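Local coordinates for BT_4661 (Bacteroides thetaiotaomicron, PDB 4AK2), which probably binds heparin or heparan sulphate at the bacterial cell surface, this chain being the ligand-binding domain of a SusE-like polysaccharide-binding protein, at residues 209-212 with 213-216; 12-15 with 16-20. All coordinates share one frame; numbering follows the deposited sequence.

Interaction 1: residues 209-212 with 213-216; sequences FENT and TNLS
Leu215 lays its CD2 methyl against the backbone carbonyl of Asn211, with CD2 3.3 Å from Asn211 O. CG of Leu215 rests on the same oxygen. That oxygen also accepts the closing bond of a type I beta turn that runs from Asn211 to Asn214. The turn bond goes from Asn214 N to Asn211 O, 2.9 Å long with an N-H...O angle of 156°. The side chains of Asn211 and Asn214 also meet, their amide planes turned 66° from each other. OD1 of Asn211 lies 3.0 Å from ND2 of Asn214. Chi1 of 47° sets CG of Asn214 between its own N and carbonyl carbon, and this swings the amide back over the turn. Asn211 OD1 takes a hydrogen bond from Tyr195 OH, at the end of helix 187-195, while ND2 of Asn211 donates to the carbonyls of Lys204 and Ser207. Two waters bridge parts of the segment. One donates to Glu210 O and accepts from Asn214 ND2 at 2.9 Å. The other joins Thr212 O to Leu215 N, which it meets at 3.0 Å. The buried Asn211 amide thus has partners at both polar ends. The chemistry implies a turn tied to the protein through Asn211, with its two threonines on the exposed surface.

Interaction 2: residues 12-15 with 16-20; sequences YGNN and LGLTP
Asn14 carries this contact, reaching across a short loop to Leu16 and Leu18 after Tyr12 and Gly13 have led the chain in. Tyr12 is buried, its OH bonded to Gly77 O, and Gly13 pairs through its backbone with Gln27. Chi1 of 68° places CG of Asn14 between its own N and carbonyl carbon, and the amide then faces the following residues. OD1 accepts two backbone N-H groups, both in the carbonyl plane and on a lone pair. Leu16 N donates to Asn14 OD1 at 2.9 Å, the bond expected of an Asx turn. Leu18 N reaches that OD1 at 3.2 Å. ND2 of Asn14 donates to Leu18 O at 3.0 Å, almost straight at 172°. This oxygen lies close to the amide plane. A water donates to Asn14 O and accepts from Gly17 N at 2.8 Å. Next comes Asn15, whose OD1 touches Leu16 CD2 at 3.6 Å and accepts from Arg29 N of strand 27-30. With an alanine in place of Asn14, the N-H groups of Leu16 and Leu18 and the carbonyl of Leu18 would probably lose this partner, and the loop would be freer to move. The amide meets both the N-H and the C=O of Leu18, as a paired backbone would, and takes the N-H of Leu16 besides.

Overall arrangement
Interaction 2 comes first along the chain, in the loop between strands 10-11 and 27-30. Interaction 1 follows much later, between helix 187-195 and strand 220-222. Their centres are 34 Å apart and their nearest atoms about 25 Å, so they do not touch. The first part of residues 12-20, up to Leu16, lies against strand 27-30, an outer strand of the four-stranded mixed sheet. Residues 209-216 lie nearer the bound glycan, the Asn211 side chain about 10 Å from a sulphated glucosamine, too far to touch it. Both are surface turns organised by an asparagine. One shapes a loop at the first sheet, the other a loop near the bound glycan.

Interaction 1: residues 209-212 with 213-216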
ATOM      1  N   PHE A 209      -5.165  19.422   5.493  1.00 13.90           N
ATOM      2  CA  PHE A 209      -5.947  20.660   5.463  1.00 14.74           C
ATOM      3  C   PHE A 209      -7.055  20.718   6.517  1.00 15.29           C
ATOM      4  O   PHE A 209      -7.413  21.820   6.959  1.00 18.34           O
ATOM      5  CB  PHE A 209      -6.454  20.924   4.041  1.00 15.38           C
ATOM      6  CG  PHE A 209      -5.334  21.312   3.127  1.00 15.70           C
ATOM      7  CD1 PHE A 209      -4.852  22.612   3.131  1.00 17.01           C
ATOM      8  CD2 PHE A 209      -4.696  20.349   2.329  1.00 16.23           C
ATOM      9  CE1 PHE A 209      -3.747  22.934   2.349  1.00 17.23           C
ATOM     10  CE2 PHE A 209      -3.598  20.674   1.550  1.00 18.11           C
ATOM     11  CZ  PHE A 209      -3.143  21.974   1.542  1.00 19.58           C
ATOM     12  N   GLU A 210      -7.489  19.554   6.996  1.00 14.66           N
ATOM     13  CA  GLU A 210      -8.520  19.481   8.044  1.00 16.13           C
ATOM     14  C   GLU A 210      -7.949  19.379   9.453  1.00 15.61           C
ATOM     15  O   GLU A 210      -8.712  19.301  10.414  1.00 17.69           O
ATOM     16  CB  GLU A 210      -9.484  18.313   7.770  1.00 17.02           C
ATOM     17  CG  GLU A 210     -10.111  18.386   6.405  1.00 20.98           C
ATOM     18  CD  GLU A 210     -11.240  19.389   6.329  1.00 23.82           C
ATOM     19  OE1 GLU A 210     -11.789  19.789   7.360  1.00 25.69           O
ATOM     20  OE2 GLU A 210     -11.546  19.806   5.214  1.00 35.91           O
ATOM     21  N   ASN A 211      -6.604  19.384   9.579  1.00 14.29           N
ATOM     22  CA  ASN A 211      -5.924  19.186  10.857  1.00 15.02           C
ATOM     23  C   ASN A 211      -4.756  20.145  11.049  1.00 15.03           C
ATOM     24  O   ASN A 211      -3.857  19.823  11.814  1.00 15.67           O
ATOM     25  CB  ASN A 211      -5.457  17.743  11.005  1.00 15.54           C
ATOM     26  CG  ASN A 211      -6.617  16.778  11.179  1.00 15.34           C
ATOM     27  OD1 ASN A 211      -7.212  16.709  12.253  1.00 18.31           O
ATOM     28  ND2 ASN A 211      -6.933  16.028  10.123  1.00 14.87           N
ATOM     29  N   THR A 212      -4.777  21.311  10.394  1.00 15.40           N
ATOM     30  CA  THR A 212      -3.604  22.152  10.344  1.00 15.96           C
ATOM     31  C   THR A 212      -3.147  22.570  11.731  1.00 16.00           C
ATOM     32  O   THR A 212      -1.958  22.765  11.919  1.00 19.01           O
ATOM     33  CB  THR A 212      -3.828  23.406   9.514  1.00 17.62           C
ATOM     34  OG1 THR A 212      -4.921  24.149  10.061  1.00 20.24           O
ATOM     35  CG2 THR A 212      -4.143  23.085   8.056  1.00 19.45           C
ATOM     36  N   THR A 213      -4.048  22.685  12.701  1.00 15.03           N
ATOM     37  CA  THR A 213      -3.656  23.143  14.036  1.00 17.40           C
ATOM     38  C   THR A 213      -3.557  22.001  15.018  1.00 15.15           C
ATOM     39  O   THR A 213      -3.323  22.229  16.203  1.00 16.74           O
ATOM     40  CB  THR A 213      -4.607  24.205  14.632  1.00 21.13           C
ATOM     41  OG1 THR A 213      -5.883  23.593  14.855  1.00 24.86           O
ATOM     42  CG2 THR A 213      -4.712  25.405  13.699  1.00 26.07           C
ATOM     43  N   ASN A 214      -3.739  20.772  14.526  1.00 14.70           N
ATOM     44  CA  ASN A 214      -3.611  19.608  15.397  1.00 15.00           C
ATOM     45  C   ASN A 214      -3.167  18.373  14.648  1.00 15.03           C
ATOM     46  O   ASN A 214      -3.827  17.327  14.684  1.00 16.81           O
ATOM     47  CB  ASN A 214      -4.891  19.367  16.247  1.00 18.46           C
ATOM     48  CG  ASN A 214      -6.200  19.439  15.459  1.00 19.56           C
ATOM     49  OD1 ASN A 214      -7.075  20.271  15.783  1.00 28.47           O
ATOM     50  ND2 ASN A 214      -6.340  18.628  14.448  1.00 22.71           N
ATOM     51  N   LEU A 215      -2.028  18.482  13.963  1.00 13.69           N
ATOM     52  CA  LEU A 215      -1.633  17.390  13.077  1.00 15.13           C
ATOM     53  C   LEU A 215      -1.419  16.099  13.825  1.00 14.85           C
ATOM     54  O   LEU A 215      -1.622  15.032  13.271  1.00 15.86           O
ATOM     55  CB  LEU A 215      -0.395  17.750  12.242  1.00 14.95           C
ATOM     56  CG  LEU A 215      -0.676  18.792  11.158  1.00 14.95           C
ATOM     57  CD1 LEU A 215       0.630  19.342  10.612  1.00 15.47           C
ATOM     58  CD2 LEU A 215      -1.519  18.221  10.037  1.00 16.39           C
ATOM     59  N   SER A 216      -1.008  16.206  15.090  1.00 15.66           N
ATOM     60  CA  SER A 216      -0.671  15.024  15.871  1.00 18.45           C
ATOM     61  C   SER A 216      -1.940  14.177  16.137  1.00 17.14           C
ATOM     62  O   SER A 216      -1.806  13.028  16.553  1.00 18.91           O
ATOM     63  CB  SER A 216       0.010  15.436  17.177  1.00 20.50           C
ATOM     64  OG  SER A 216      -0.949  16.016  18.046  1.00 25.94           O
TER
HETATM   65  O   HOH W   1      -8.825  19.385  13.177  1.00 25.04           O
HETATM   66  O   HOH W   2      -0.544  21.077  13.801  1.00 15.53           O

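Interaction 2: residues 12-15 with 16-20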
ATOM      1  N   TYR A  12       9.654 -11.788  -4.024  1.00 11.58           N
ATOM      2  CA  TYR A  12       9.658 -11.365  -5.395  1.00 11.83           C
ATOM      3  C   TYR A  12      10.606 -10.160  -5.622  1.00 10.87           C
ATOM      4  O   TYR A  12      11.021  -9.917  -6.754  1.00 13.47           O
ATOM      5  CB  TYR A  12       8.270 -10.938  -5.828  1.00 12.06           C
ATOM      6  CG  TYR A  12       7.325 -12.099  -6.118  1.00 10.87           C
ATOM      7  CD1 TYR A  12       6.703 -12.780  -5.075  1.00 11.47           C
ATOM      8  CD2 TYR A  12       7.057 -12.521  -7.439  1.00 11.97           C
ATOM      9  CE1 TYR A  12       5.828 -13.830  -5.301  1.00 12.05           C
ATOM     10  CE2 TYR A  12       6.134 -13.565  -7.682  1.00 13.75           C
ATOM     11  CZ  TYR A  12       5.564 -14.240  -6.611  1.00 13.34           C
ATOM     12  OH  TYR A  12       4.674 -15.274  -6.822  1.00 14.76           O
ATOM     13  N   GLY A  13      10.941  -9.401  -4.555  1.00 10.84           N
ATOM     14  CA  GLY A  13      11.740  -8.189  -4.764  1.00 11.84           C
ATOM     15  C   GLY A  13      10.965  -7.048  -5.387  1.00 11.17           C
ATOM     16  O   GLY A  13       9.785  -6.862  -5.118  1.00 11.79           O
ATOM     17  N   ASN A  14      11.632  -6.221  -6.165  1.00 11.36           N
ATOM     18  CA  ASN A  14      11.018  -5.020  -6.707  1.00 12.36           C
ATOM     19  C   ASN A  14      11.731  -4.680  -7.989  1.00 13.33           C
ATOM     20  O   ASN A  14      12.869  -5.134  -8.207  1.00 14.86           O
ATOM     21  CB  ASN A  14      11.090  -3.879  -5.693  1.00 11.58           C
ATOM     22  CG  ASN A  14      12.503  -3.378  -5.455  1.00 11.39           C
ATOM     23  OD1 ASN A  14      13.044  -2.579  -6.225  1.00 13.23           O
ATOM     24  ND2 ASN A  14      13.103  -3.870  -4.363  1.00 13.19           N
ATOM     25  N   ASN A  15      11.078  -3.908  -8.850  1.00 14.02           N
ATOM     26  CA  ASN A  15      11.703  -3.439 -10.078  1.00 14.25           C
ATOM     27  C   ASN A  15      12.026  -1.935  -9.987  1.00 13.64           C
ATOM     28  O   ASN A  15      12.050  -1.262 -11.018  1.00 16.67           O
ATOM     29  CB  ASN A  15      10.827  -3.750 -11.306  1.00 14.63           C
ATOM     30  CG  ASN A  15       9.555  -2.923 -11.332  1.00 13.49           C
ATOM     31  OD1 ASN A  15       9.200  -2.254 -10.360  1.00 14.57           O
ATOM     32  ND2 ASN A  15       8.859  -2.973 -12.472  1.00 15.92           N
ATOM     33  N   LEU A  16      12.280  -1.436  -8.764  1.00 15.02           N
ATOM     34  CA  LEU A  16      12.523  -0.027  -8.466  1.00 17.11           C
ATOM     35  C   LEU A  16      14.002   0.252  -8.211  1.00 18.69           C
ATOM     36  O   LEU A  16      14.346   1.398  -7.995  1.00 20.56           O
ATOM     37  CB  LEU A  16      11.689   0.448  -7.248  1.00 18.71           C
ATOM     38  CG  LEU A  16      10.162   0.188  -7.229  1.00 20.50           C
ATOM     39  CD1 LEU A  16       9.522   0.785  -5.985  1.00 22.07           C
ATOM     40  CD2 LEU A  16       9.541   0.788  -8.459  1.00 23.10           C
ATOM     41  N   GLY A  17      14.856  -0.781  -8.246  1.00 17.20           N
ATOM     42  CA  GLY A  17      16.297  -0.618  -7.966  1.00 19.93           C
ATOM     43  C   GLY A  17      16.623  -0.478  -6.486  1.00 16.82           C
ATOM     44  O   GLY A  17      17.728  -0.053  -6.121  1.00 20.64           O
ATOM     45  N   LEU A  18      15.657  -0.845  -5.634  1.00 15.61           N
ATOM     46  CA  LEU A  18      15.814  -0.756  -4.195  1.00 15.43           C
ATOM     47  C   LEU A  18      16.462  -2.010  -3.612  1.00 15.63           C
ATOM     48  O   LEU A  18      15.999  -3.143  -3.921  1.00 15.34           O
ATOM     49  CB  LEU A  18      14.465  -0.478  -3.521  1.00 14.90           C
ATOM     50  CG  LEU A  18      13.828   0.865  -3.911  1.00 17.37           C
ATOM     51  CD1 LEU A  18      12.415   0.946  -3.400  1.00 18.35           C
ATOM     52  CD2 LEU A  18      14.687   1.987  -3.306  1.00 20.61           C
ATOM     53  N   THR A  19      17.507  -1.834  -2.779  1.00 15.41           N
ATOM     54  CA  THR A  19      18.219  -2.978  -2.241  1.00 16.33           C
ATOM     55  C   THR A  19      18.585  -2.723  -0.790  1.00 15.81           C
ATOM     56  O   THR A  19      18.662  -1.553  -0.374  1.00 17.43           O
ATOM     57  CB  THR A  19      19.534  -3.246  -2.991  1.00 18.43           C
ATOM     58  OG1 THR A  19      20.361  -2.082  -2.923  1.00 21.27           O
ATOM     59  CG2 THR A  19      19.266  -3.639  -4.440  1.00 21.37           C
ATOM     60  N   PRO A  20      18.821  -3.800  -0.000  1.00 15.37           N
ATOM     61  CA  PRO A  20      18.552  -5.193  -0.372  1.00 15.26           C
ATOM     62  C   PRO A  20      17.034  -5.396  -0.384  1.00 14.20           C
ATOM     63  O   PRO A  20      16.289  -4.662   0.294  1.00 13.77           O
ATOM     64  CB  PRO A  20      19.193  -5.993   0.751  1.00 16.44           C
ATOM     65  CG  PRO A  20      19.101  -5.072   1.927  1.00 17.76           C
ATOM     66  CD  PRO A  20      19.327  -3.674   1.387  1.00 16.37           C
TER
HETATM   67  O   HOH W   3      15.048  -3.524  -8.666  1.00 17.37           O